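Local structure of putative fructosamine-3-kinase (Thermobifida fusca YX, 3F7W) at residues V34-A37 with P41-V44. The protein is probably a kinase of the fructosamine kinase family, thought to phosphorylate sugar-derived amines, though its own activity has not been established. Residues are numbered along the deposited sequence; the frame is centred on the assembly and turned at random.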
# COMPACT_ATOMS: atom_id res chain seq x y z
N VAL A 34 5.24 22.01 1.16
CA VAL A 34 6.20 22.88 1.87
C VAL A 34 7.37 23.16 0.93
O VAL A 34 7.97 22.21 0.39
CB VAL A 34 6.72 22.21 3.18
CG1 VAL A 34 7.79 23.09 3.83
CG2 VAL A 34 5.55 21.98 4.14
N GLU A 35 7.70 24.43 0.77
CA GLU A 35 8.76 24.82 -0.14
C GLU A 35 9.95 25.33 0.64
O GLU A 35 9.83 26.20 1.52
CB GLU A 35 8.26 25.89 -1.12
CG GLU A 35 9.21 26.13 -2.29
CD GLU A 35 8.64 27.10 -3.32
OE1 GLU A 35 7.55 26.82 -3.86
OE2 GLU A 35 9.29 28.14 -3.60
N LEU A 36 11.12 24.78 0.32
CA LEU A 36 12.36 25.19 0.96
C LEU A 36 12.89 26.45 0.31
O LEU A 36 12.40 26.86 -0.75
CB LEU A 36 13.42 24.07 0.82
CG LEU A 36 13.01 22.71 1.38
CD1 LEU A 36 14.20 21.74 1.29
CD2 LEU A 36 12.52 22.81 2.83
N ALA A 37 13.92 27.03 0.92
CA ALA A 37 14.49 28.31 0.47
C ALA A 37 14.98 28.28 -0.97
O ALA A 37 14.90 29.29 -1.65
CB ALA A 37 15.60 28.78 1.39
N PRO A 41 10.34 21.57 -3.42
CA PRO A 41 9.07 21.30 -2.78
C PRO A 41 9.07 19.94 -2.07
O PRO A 41 9.69 18.98 -2.55
CB PRO A 41 8.10 21.27 -3.95
CG PRO A 41 8.91 20.65 -5.07
CD PRO A 41 10.35 21.09 -4.82
N LEU A 42 8.34 19.88 -0.96
CA LEU A 42 8.19 18.71 -0.14
C LEU A 42 6.71 18.46 0.10
O LEU A 42 5.94 19.40 0.28
CB LEU A 42 8.88 18.92 1.20
CG LEU A 42 10.38 19.21 1.24
CD1 LEU A 42 10.78 19.39 2.72
CD2 LEU A 42 11.16 18.07 0.54
N PHE A 43 6.35 17.18 0.11
CA PHE A 43 5.03 16.74 0.54
C PHE A 43 5.17 16.37 2.02
O PHE A 43 6.00 15.55 2.37
CB PHE A 43 4.54 15.56 -0.26
CG PHE A 43 3.18 15.04 0.17
CD1 PHE A 43 2.08 15.86 0.12
CD2 PHE A 43 3.00 13.72 0.55
CE1 PHE A 43 0.83 15.39 0.49
CE2 PHE A 43 1.73 13.26 0.92
CZ PHE A 43 0.67 14.11 0.89
N VAL A 44 4.33 16.96 2.87
CA VAL A 44 4.46 16.80 4.32
C VAL A 44 3.11 16.36 4.90
O VAL A 44 2.07 16.98 4.61
CB VAL A 44 4.96 18.10 4.97
CG1 VAL A 44 5.05 17.99 6.49
CG2 VAL A 44 6.34 18.57 4.34
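Val-34 and Leu-42 face each other as an antiparallel hydrogen-bonded pair near the turn of the beta hairpin formed by strands 29-36 and 41-46. These are neighbouring strands of the five-stranded antiparallel sheet that, as in other protein-kinase-like folds, belongs to the N-terminal lobe. Two backbone bonds join the pair. Val-34 N gives its hydrogen almost straight to Leu-42 O at 2.8 Å, and the donor lies in the carbonyl plane. The return bond, from Leu-42 N to Val-34 O at 2.7 Å, is more bent, at 144°. Pro-41 CA adds a C-H contact to this same Val-34 O, at 3.5 Å. The beta-branched side chain of Val-34 suits an extended strand and a buried face. Its CG1 is anti to the backbone N (chi1 176°), which leaves CG2 anti to the carbonyl carbon, 3.5 Å from Val-44 CG2, the two valines meeting methyl to methyl. Helix 3-13 closes over this face, with Val-5 against Val-34 and Val-9 against Leu-42 and Val-44.

Glu-35 lies on the other face, paired with Pro-41 at a non-hydrogen-bonded position, CA to CA 4.4 Å. A proline, lacking an N-H, is readily accepted in such a place, because its nitrogen is not asked to bond across to the partner strand. The more open surroundings also suit the carboxylate, whose OE1 forms a salt bridge with Arg-33.

Leu-36 returns to the apolar face, where it also touches Val-17 of strand 17-26. Leucine's longer side chain lets it reach across as the hairpin nears its turn: from a CG anti to the carbonyl carbon (chi1 -57°), the branch extends until Leu-36 CD2 rests 3.8 Å from Leu-42 CD1.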